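Amphoterin-induced protein 1 (Mus musculus, PDB 2XOT) promotes the growth and fasciculation of hippocampal neurites as a homodimeric neuronal cell-adhesion protein, here represented by its extracellular leucine-rich repeat and immunoglobulin domains. Local coordinates at residues L70-H75 / Y92-S97; L114-L119 / K140-Q145. All blocks are in the same frame, centred on the assembly; numbering follows the deposited sequence.

Interaction 1 of 2, residues L70-H75 / Y92-S97; sequences LLSHNH and YLDLSS. With NAG (2-acetamido-2-deoxy-beta-D-glucopyranose), chain D.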
ATOM      1  N   LEU B  70       0.222  12.230   8.003  1.00 21.71           N
ATOM      2  CA  LEU B  70      -0.765  11.897   8.997  1.00 22.43           C
ATOM      3  C   LEU B  70      -0.970  13.128   9.865  1.00 22.41           C
ATOM      4  O   LEU B  70      -0.069  13.484  10.623  1.00 22.74           O
ATOM      5  CB  LEU B  70      -0.263  10.736   9.864  1.00 22.32           C
ATOM      6  CG  LEU B  70      -0.376   9.307   9.319  1.00 24.59           C
ATOM      7  CD1 LEU B  70      -0.308   9.213   7.828  1.00 26.39           C
ATOM      8  CD2 LEU B  70       0.669   8.375   9.997  1.00 23.84           C
ATOM      9  N   LEU B  71      -2.156  13.735   9.760  1.00 22.00           N
ATOM     10  CA  LEU B  71      -2.502  14.966  10.484  1.00 22.45           C
ATOM     11  C   LEU B  71      -3.774  14.846  11.323  1.00 21.89           C
ATOM     12  O   LEU B  71      -4.362  15.856  11.708  1.00 22.11           O
ATOM     13  CB  LEU B  71      -2.649  16.105   9.479  1.00 22.62           C
ATOM     14  CG  LEU B  71      -1.320  16.583   8.883  1.00 24.59           C
ATOM     15  CD1 LEU B  71      -1.553  17.219   7.537  1.00 25.97           C
ATOM     16  CD2 LEU B  71      -0.573  17.568   9.845  1.00 25.80           C
ATOM     17  N   SER B  72      -4.220  13.626  11.590  1.00 21.88           N
ATOM     18  CA  SER B  72      -5.467  13.422  12.334  1.00 22.50           C
ATOM     19  C   SER B  72      -5.347  13.907  13.766  1.00 22.89           C
ATOM     20  O   SER B  72      -4.248  14.048  14.281  1.00 22.99           O
ATOM     21  CB  SER B  72      -5.877  11.946  12.330  1.00 22.96           C
ATOM     22  OG  SER B  72      -5.030  11.171  13.157  1.00 22.96           O
ATOM     23  N   HIS B  73      -6.487  14.162  14.396  1.00 23.99           N
ATOM     24  CA  HIS B  73      -6.549  14.550  15.805  1.00 25.02           C
ATOM     25  C   HIS B  73      -5.728  15.808  16.082  1.00 25.92           C
ATOM     26  O   HIS B  73      -4.918  15.868  17.008  1.00 26.11           O
ATOM     27  CB  HIS B  73      -6.147  13.387  16.720  1.00 24.85           C
ATOM     28  CG  HIS B  73      -7.154  12.293  16.750  1.00 25.89           C
ATOM     29  ND1 HIS B  73      -8.353  12.409  17.421  1.00 28.63           N
ATOM     30  CD2 HIS B  73      -7.168  11.078  16.157  1.00 27.01           C
ATOM     31  CE1 HIS B  73      -9.055  11.303  17.252  1.00 29.12           C
ATOM     32  NE2 HIS B  73      -8.354  10.478  16.493  1.00 28.81           N
ATOM     33  N   ASN B  74      -5.951  16.810  15.244  1.00 26.43           N
ATOM     34  CA  ASN B  74      -5.430  18.145  15.483  1.00 27.32           C
ATOM     35  C   ASN B  74      -6.648  19.066  15.561  1.00 27.69           C
ATOM     36  O   ASN B  74      -7.769  18.565  15.717  1.00 27.33           O
ATOM     37  CB  ASN B  74      -4.462  18.513  14.354  1.00 26.68           C
ATOM     38  CG  ASN B  74      -3.075  18.004  14.612  1.00 26.34           C
ATOM     39  OD1 ASN B  74      -2.344  18.595  15.382  1.00 25.74           O
ATOM     40  ND2 ASN B  74      -2.700  16.905  13.972  1.00 23.04           N
ATOM     41  N   HIS B  75      -6.441  20.385  15.480  1.00 28.41           N
ATOM     42  CA  HIS B  75      -7.557  21.330  15.470  1.00 29.09           C
ATOM     43  C   HIS B  75      -7.597  22.096  14.165  1.00 28.98           C
ATOM     44  O   HIS B  75      -7.921  23.278  14.163  1.00 29.41           O
ATOM     45  CB  HIS B  75      -7.444  22.352  16.605  1.00 29.74           C
ATOM     46  CG  HIS B  75      -7.078  21.769  17.923  1.00 32.52           C
ATOM     47  ND1 HIS B  75      -6.238  22.414  18.805  1.00 36.70           N
ATOM     48  CD2 HIS B  75      -7.438  20.610  18.523  1.00 35.61           C
ATOM     49  CE1 HIS B  75      -6.083  21.670  19.884  1.00 36.62           C
ATOM     50  NE2 HIS B  75      -6.812  20.576  19.744  1.00 37.81           N
ATOM     51  N   TYR B  92      -1.073   9.018   0.536  1.00 21.85           N
ATOM     52  CA  TYR B  92      -2.003   8.771   1.643  1.00 21.25           C
ATOM     53  C   TYR B  92      -2.021  10.025   2.530  1.00 20.66           C
ATOM     54  O   TYR B  92      -0.963  10.461   2.991  1.00 19.81           O
ATOM     55  CB  TYR B  92      -1.522   7.561   2.471  1.00 22.11           C
ATOM     56  CG  TYR B  92      -2.500   7.008   3.527  1.00 21.67           C
ATOM     57  CD1 TYR B  92      -3.248   5.869   3.274  1.00 22.94           C
ATOM     58  CD2 TYR B  92      -2.636   7.601   4.785  1.00 24.73           C
ATOM     59  CE1 TYR B  92      -4.117   5.339   4.234  1.00 21.36           C
ATOM     60  CE2 TYR B  92      -3.522   7.087   5.749  1.00 23.60           C
ATOM     61  CZ  TYR B  92      -4.253   5.958   5.459  1.00 22.58           C
ATOM     62  OH  TYR B  92      -5.117   5.439   6.402  1.00 24.19           O
ATOM     63  N   LEU B  93      -3.204  10.595   2.747  1.00 19.63           N
ATOM     64  CA  LEU B  93      -3.355  11.837   3.532  1.00 19.78           C
ATOM     65  C   LEU B  93      -4.470  11.658   4.553  1.00 19.20           C
ATOM     66  O   LEU B  93      -5.615  11.468   4.180  1.00 19.69           O
ATOM     67  CB  LEU B  93      -3.656  13.043   2.615  1.00 19.36           C
ATOM     68  CG  LEU B  93      -3.951  14.418   3.261  1.00 19.96           C
ATOM     69  CD1 LEU B  93      -2.792  14.926   4.143  1.00 17.47           C
ATOM     70  CD2 LEU B  93      -4.265  15.470   2.171  1.00 18.72           C
ATOM     71  N   ASP B  94      -4.140  11.740   5.837  1.00 20.04           N
ATOM     72  CA  ASP B  94      -5.143  11.638   6.919  1.00 20.01           C
ATOM     73  C   ASP B  94      -5.410  13.016   7.567  1.00 20.60           C
ATOM     74  O   ASP B  94      -4.540  13.567   8.265  1.00 20.56           O
ATOM     75  CB  ASP B  94      -4.652  10.638   7.959  1.00 20.14           C
ATOM     76  CG  ASP B  94      -5.711  10.264   8.971  1.00 20.69           C
ATOM     77  OD1 ASP B  94      -6.811  10.866   8.961  1.00 20.63           O
ATOM     78  OD2 ASP B  94      -5.426   9.356   9.802  1.00 21.52           O
ATOM     79  N   LEU B  95      -6.612  13.542   7.316  1.00 20.50           N
ATOM     80  CA  LEU B  95      -7.103  14.817   7.864  1.00 20.93           C
ATOM     81  C   LEU B  95      -8.330  14.586   8.731  1.00 21.05           C
ATOM     82  O   LEU B  95      -9.093  15.512   9.001  1.00 22.00           O
ATOM     83  CB  LEU B  95      -7.426  15.773   6.712  1.00 20.62           C
ATOM     84  CG  LEU B  95      -6.183  16.466   6.102  1.00 20.69           C
ATOM     85  CD1 LEU B  95      -6.527  17.200   4.775  1.00 19.80           C
ATOM     86  CD2 LEU B  95      -5.528  17.453   7.087  1.00 21.73           C
ATOM     87  N   SER B  96      -8.508  13.339   9.174  1.00 20.94           N
ATOM     88  CA  SER B  96      -9.640  12.949   9.990  1.00 20.79           C
ATOM     89  C   SER B  96      -9.502  13.530  11.387  1.00 21.22           C
ATOM     90  O   SER B  96      -8.405  13.809  11.827  1.00 21.13           O
ATOM     91  CB  SER B  96      -9.743  11.418  10.089  1.00 20.51           C
ATOM     92  OG  SER B  96      -8.614  10.851  10.756  1.00 19.15           O
ATOM     93  N   SER B  97     -10.630  13.687  12.069  1.00 22.36           N
ATOM     94  CA  SER B  97     -10.682  14.160  13.466  1.00 22.72           C
ATOM     95  C   SER B  97      -9.994  15.520  13.617  1.00 23.44           C
ATOM     96  O   SER B  97      -9.063  15.689  14.402  1.00 23.20           O
ATOM     97  CB  SER B  97     -10.132  13.126  14.434  1.00 22.50           C
ATOM     98  OG  SER B  97     -10.909  11.936  14.397  1.00 21.61           O
TER
HETATM   99  C1  NAG D   1      -3.378  21.570  23.460  1.00 56.49           C
HETATM  100  C2  NAG D   1      -3.035  22.717  24.388  1.00 56.38           C
HETATM  101  C3  NAG D   1      -3.926  22.596  25.621  1.00 56.74           C
HETATM  102  C4  NAG D   1      -5.396  22.420  25.236  1.00 57.43           C
HETATM  103  C5  NAG D   1      -5.622  21.444  24.082  1.00 57.12           C
HETATM  104  C6  NAG D   1      -7.032  21.591  23.525  1.00 57.99           C
HETATM  105  C7  NAG D   1      -0.727  23.583  24.395  1.00 55.39           C
HETATM  106  C8  NAG D   1       0.696  23.335  24.788  1.00 54.91           C
HETATM  107  N2  NAG D   1      -1.613  22.633  24.696  1.00 56.05           N
HETATM  108  O3  NAG D   1      -3.785  23.756  26.409  1.00 56.54           O
HETATM  109  O4  NAG D   1      -6.108  21.888  26.327  1.00 58.91           O
HETATM  110  O5  NAG D   1      -4.718  21.683  23.037  1.00 55.94           O
HETATM  111  O6  NAG D   1      -7.917  20.769  24.247  1.00 59.01           O
HETATM  112  O7  NAG D   1      -1.021  24.628  23.832  1.00 56.86           O
HETATM  113  O   HOH W   1      -3.293  10.180  11.583  1.00 33.70           O
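The carboxylate of Asp94 lies against Ser72 CB, and its OD1 is gripped by two donors from Ser96: the backbone N at 3.0 Å, which closes an Asx turn, and the hydroxyl OG, which comes in on the syn lone pair. CG anti to the backbone N (chi1 -169°) carries the carboxylate toward Ser72; Asp94 OD2 accepts from a water at 2.9 Å, which also bonds Ser72 OG and so bridges the two segments. Beneath these side chains the backbones run parallel: Leu71 N donates to Asp94 O at 2.8 Å, and further on His73 N donates to Ser96 O at 3.2 Å. Ser97 CB sits over the centre of the His73 ring, 3.6 Å from its centroid, a CH-pi contact; its OG bonds Asn121 OD1, while His48 stacks on His73. On the inner side Leu71 and Leu95 lie alongside each other, CB to CD2 at 4.0 Å. Asn74 ND2 donates to Leu71 O at 3.0 Å, from above the carbonyl plane, and also to Leu46 O; this is one rung of the asparagine ladder of leucine-rich repeats. At the far end His75 CE1, at the ring edge, lies 3.4 Å from NAG O5 of the glycan. The chemistry thus changes across the join of LRR 2 and LRR 3, from apolar leucines within to a polar network in the loop that follows the strands.

Interaction 2 of 2, residues L114-L119 / K140-Q145; sequences LEVLLL and KLYLSQ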
ATOM      1  N   LEU B 114      -2.340  11.116  -5.184  1.00 21.43           N
ATOM      2  CA  LEU B 114      -3.004  10.693  -3.940  1.00 20.81           C
ATOM      3  C   LEU B 114      -3.955   9.534  -4.208  1.00 20.98           C
ATOM      4  O   LEU B 114      -4.753   9.574  -5.166  1.00 21.27           O
ATOM      5  CB  LEU B 114      -3.787  11.841  -3.290  1.00 20.59           C
ATOM      6  CG  LEU B 114      -4.107  11.597  -1.802  1.00 20.17           C
ATOM      7  CD1 LEU B 114      -2.874  11.806  -0.964  1.00 20.08           C
ATOM      8  CD2 LEU B 114      -5.197  12.521  -1.322  1.00 19.91           C
ATOM      9  N   GLU B 115      -3.852   8.501  -3.383  1.00 19.99           N
ATOM     10  CA  GLU B 115      -4.696   7.335  -3.521  1.00 21.05           C
ATOM     11  C   GLU B 115      -5.800   7.273  -2.458  1.00 19.94           C
ATOM     12  O   GLU B 115      -6.900   6.836  -2.759  1.00 19.82           O
ATOM     13  CB  GLU B 115      -3.845   6.072  -3.492  1.00 20.90           C
ATOM     14  CG  GLU B 115      -2.839   6.006  -4.642  1.00 23.68           C
ATOM     15  CD  GLU B 115      -2.008   4.729  -4.596  1.00 25.18           C
ATOM     16  OE1 GLU B 115      -1.691   4.256  -3.489  1.00 31.23           O
ATOM     17  OE2 GLU B 115      -1.682   4.181  -5.672  1.00 35.43           O
ATOM     18  N   VAL B 116      -5.495   7.689  -1.227  1.00 19.86           N
ATOM     19  CA  VAL B 116      -6.452   7.618  -0.094  1.00 19.46           C
ATOM     20  C   VAL B 116      -6.530   8.990   0.611  1.00 19.55           C
ATOM     21  O   VAL B 116      -5.499   9.546   0.974  1.00 19.15           O
ATOM     22  CB  VAL B 116      -6.006   6.564   0.931  1.00 19.68           C
ATOM     23  CG1 VAL B 116      -6.985   6.462   2.095  1.00 18.79           C
ATOM     24  CG2 VAL B 116      -5.794   5.181   0.272  1.00 20.87           C
ATOM     25  N   LEU B 117      -7.739   9.519   0.789  1.00 19.53           N
ATOM     26  CA  LEU B 117      -7.965  10.784   1.501  1.00 20.06           C
ATOM     27  C   LEU B 117      -8.969  10.577   2.619  1.00 20.37           C
ATOM     28  O   LEU B 117     -10.123  10.205   2.375  1.00 21.29           O
ATOM     29  CB  LEU B 117      -8.489  11.838   0.533  1.00 19.91           C
ATOM     30  CG  LEU B 117      -8.831  13.221   1.085  1.00 19.90           C
ATOM     31  CD1 LEU B 117      -7.677  13.750   1.968  1.00 20.04           C
ATOM     32  CD2 LEU B 117      -9.134  14.164  -0.052  1.00 19.44           C
ATOM     33  N   LEU B 118      -8.525  10.808   3.849  1.00 20.78           N
ATOM     34  CA  LEU B 118      -9.349  10.631   5.045  1.00 20.31           C
ATOM     35  C   LEU B 118      -9.782  11.985   5.561  1.00 20.01           C
ATOM     36  O   LEU B 118      -8.937  12.825   5.863  1.00 20.55           O
ATOM     37  CB  LEU B 118      -8.533   9.915   6.120  1.00 21.28           C
ATOM     38  CG  LEU B 118      -8.368   8.400   6.104  1.00 22.35           C
ATOM     39  CD1 LEU B 118      -8.041   7.845   4.764  1.00 23.46           C
ATOM     40  CD2 LEU B 118      -7.329   7.952   7.158  1.00 21.44           C
ATOM     41  N   LEU B 119     -11.091  12.217   5.628  1.00 18.82           N
ATOM     42  CA  LEU B 119     -11.659  13.498   6.068  1.00 19.81           C
ATOM     43  C   LEU B 119     -12.801  13.253   7.036  1.00 19.35           C
ATOM     44  O   LEU B 119     -13.649  14.114   7.253  1.00 19.00           O
ATOM     45  CB  LEU B 119     -12.170  14.316   4.859  1.00 18.94           C
ATOM     46  CG  LEU B 119     -11.114  14.969   3.961  1.00 19.72           C
ATOM     47  CD1 LEU B 119     -11.700  15.331   2.619  1.00 18.83           C
ATOM     48  CD2 LEU B 119     -10.520  16.208   4.620  1.00 20.66           C
ATOM     49  N   LYS B 140      -9.944   6.048  -2.680  1.00 20.76           N
ATOM     50  CA  LYS B 140     -10.776   5.962  -1.469  1.00 21.09           C
ATOM     51  C   LYS B 140     -10.946   7.344  -0.824  1.00 20.00           C
ATOM     52  O   LYS B 140      -9.961   7.989  -0.496  1.00 20.99           O
ATOM     53  CB  LYS B 140     -10.134   5.028  -0.432  1.00 20.88           C
ATOM     54  CG  LYS B 140      -9.882   3.588  -0.903  1.00 22.03           C
ATOM     55  CD  LYS B 140      -8.997   2.844   0.071  1.00 21.95           C
ATOM     56  CE  LYS B 140      -8.612   1.472  -0.447  1.00 25.79           C
ATOM     57  NZ  LYS B 140      -7.892   0.691   0.637  1.00 30.69           N
ATOM     58  N   LEU B 141     -12.181   7.776  -0.630  1.00 19.30           N
ATOM     59  CA  LEU B 141     -12.474   9.041   0.042  1.00 18.81           C
ATOM     60  C   LEU B 141     -13.432   8.831   1.217  1.00 18.34           C
ATOM     61  O   LEU B 141     -14.614   8.502   1.026  1.00 17.72           O
ATOM     62  CB  LEU B 141     -13.075  10.028  -0.954  1.00 18.50           C
ATOM     63  CG  LEU B 141     -13.538  11.408  -0.495  1.00 19.63           C
ATOM     64  CD1 LEU B 141     -12.386  12.220   0.170  1.00 17.17           C
ATOM     65  CD2 LEU B 141     -14.167  12.155  -1.716  1.00 19.22           C
ATOM     66  N   TYR B 142     -12.925   9.073   2.427  1.00 17.62           N
ATOM     67  CA  TYR B 142     -13.681   8.830   3.662  1.00 17.73           C
ATOM     68  C   TYR B 142     -14.175  10.167   4.225  1.00 18.42           C
ATOM     69  O   TYR B 142     -13.381  11.006   4.606  1.00 17.97           O
ATOM     70  CB  TYR B 142     -12.810   8.143   4.699  1.00 17.42           C
ATOM     71  CG  TYR B 142     -12.429   6.683   4.420  1.00 17.50           C
ATOM     72  CD1 TYR B 142     -13.082   5.641   5.069  1.00 17.66           C
ATOM     73  CD2 TYR B 142     -11.394   6.356   3.562  1.00 18.44           C
ATOM     74  CE1 TYR B 142     -12.726   4.319   4.852  1.00 17.66           C
ATOM     75  CE2 TYR B 142     -11.020   5.018   3.339  1.00 17.03           C
ATOM     76  CZ  TYR B 142     -11.711   4.016   3.966  1.00 17.80           C
ATOM     77  OH  TYR B 142     -11.366   2.697   3.779  1.00 18.36           O
ATOM     78  N   LEU B 143     -15.492  10.325   4.270  1.00 19.64           N
ATOM     79  CA  LEU B 143     -16.167  11.554   4.651  1.00 20.47           C
ATOM     80  C   LEU B 143     -17.223  11.304   5.722  1.00 20.73           C
ATOM     81  O   LEU B 143     -18.103  12.146   5.953  1.00 21.08           O
ATOM     82  CB  LEU B 143     -16.809  12.176   3.401  1.00 20.05           C
ATOM     83  CG  LEU B 143     -15.868  13.031   2.539  1.00 21.09           C
ATOM     84  CD1 LEU B 143     -16.411  13.188   1.100  1.00 21.07           C
ATOM     85  CD2 LEU B 143     -15.650  14.417   3.214  1.00 20.11           C
ATOM     86  N   SER B 144     -17.135  10.167   6.396  1.00 21.18           N
ATOM     87  CA  SER B 144     -18.106   9.827   7.441  1.00 22.59           C
ATOM     88  C   SER B 144     -17.958  10.764   8.634  1.00 23.33           C
ATOM     89  O   SER B 144     -16.941  11.421   8.783  1.00 22.89           O
ATOM     90  CB  SER B 144     -17.928   8.383   7.895  1.00 22.83           C
ATOM     91  OG  SER B 144     -16.694   8.249   8.568  1.00 25.48           O
ATOM     92  N   GLN B 145     -18.985  10.810   9.473  1.00 24.61           N
ATOM     93  CA  GLN B 145     -19.060  11.704  10.638  1.00 25.39           C
ATOM     94  C   GLN B 145     -18.757  13.140  10.271  1.00 25.55           C
ATOM     95  O   GLN B 145     -17.890  13.773  10.877  1.00 25.86           O
ATOM     96  CB  GLN B 145     -18.148  11.250  11.784  1.00 26.10           C
ATOM     97  CG  GLN B 145     -17.658   9.793  11.724  1.00 30.62           C
ATOM     98  CD  GLN B 145     -18.565   8.853  12.403  1.00 34.62           C
ATOM     99  OE1 GLN B 145     -19.315   9.256  13.279  1.00 40.14           O
ATOM    100  NE2 GLN B 145     -18.509   7.572  12.020  1.00 35.41           N
TER
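Leu117 and Leu141 run alongside each other in the same direction, where strands 116-118 and 140-142 pair. The segment axes are 4.9 Å apart and 1° from parallel, and the register matches Val116 with Lys140, Leu117 with Leu141 and Leu118 with Tyr142. Four backbone bonds hold it: Lys140 N to Glu115 O, Leu117 N to Lys140 O at 3.0 Å, Tyr142 N to Leu117 O, and Leu119 N to Tyr142 O at 2.8 Å. The two central bonds are nearly straight.

The tight part is the leucine side. Both Leu117 and Leu141 hold CG anti to the backbone N (chi1 178° and 177°), which keeps the two chains in step and brings Leu141 CD1 to 3.8 Å from Leu117 CD2. Leu141 CD1 also meets Leu119 CD1 at 4.0 Å, and Leu119 CB packs on Leu143 CD2 at 3.9 Å. One methyl of LRR 5 thus touches two leucines of LRR 4, all of them buried.

On the other face the looser, solvent side is the Val116-Lys140 end. Val116 CG2 meets Lys140 at CD, 4.0 Å away; the extended lysine then carries its ammonium end away from the partner strand, and both residues are partly exposed. Further along, the face closes again where Leu118 CD1 reaches Tyr142 CD2 at 3.9 Å, approaching the ring obliquely. This ring is buried, and its OH is hydrogen-bonded to Asn21 of the second subunit. The sheet between LRR 4 and LRR 5 thus has an all-apolar leucine core on one side and, on the other, a mixed face whose hydroxyl and leucine contribute to the homodimer contact.

Interactions 1 and 2 are alternate strand pairings of one parallel sheet, their centres 10 Å apart, joined by the intervening pair 92-94 / 116-118, strands that follow each other in both chain and sheet. The join is a pair of probable backbone hydrogen bonds, Leu95 N to Leu118 O at 2.8 Å and Leu93 O to Leu118 N at 3.0 Å. On the Tyr92-Asp94 face, Leu118 CD2 packs at 3.4 Å against Asp94 CG, so a residue of interaction 2 lies against the carboxylate of interaction 1. That face meets the second subunit in both, through Tyr92 on its Leu43 and Leu118 on its Ile22, consistent with repeat-mediated dimerisation. The glycan of Asn50 lies beside interaction 1.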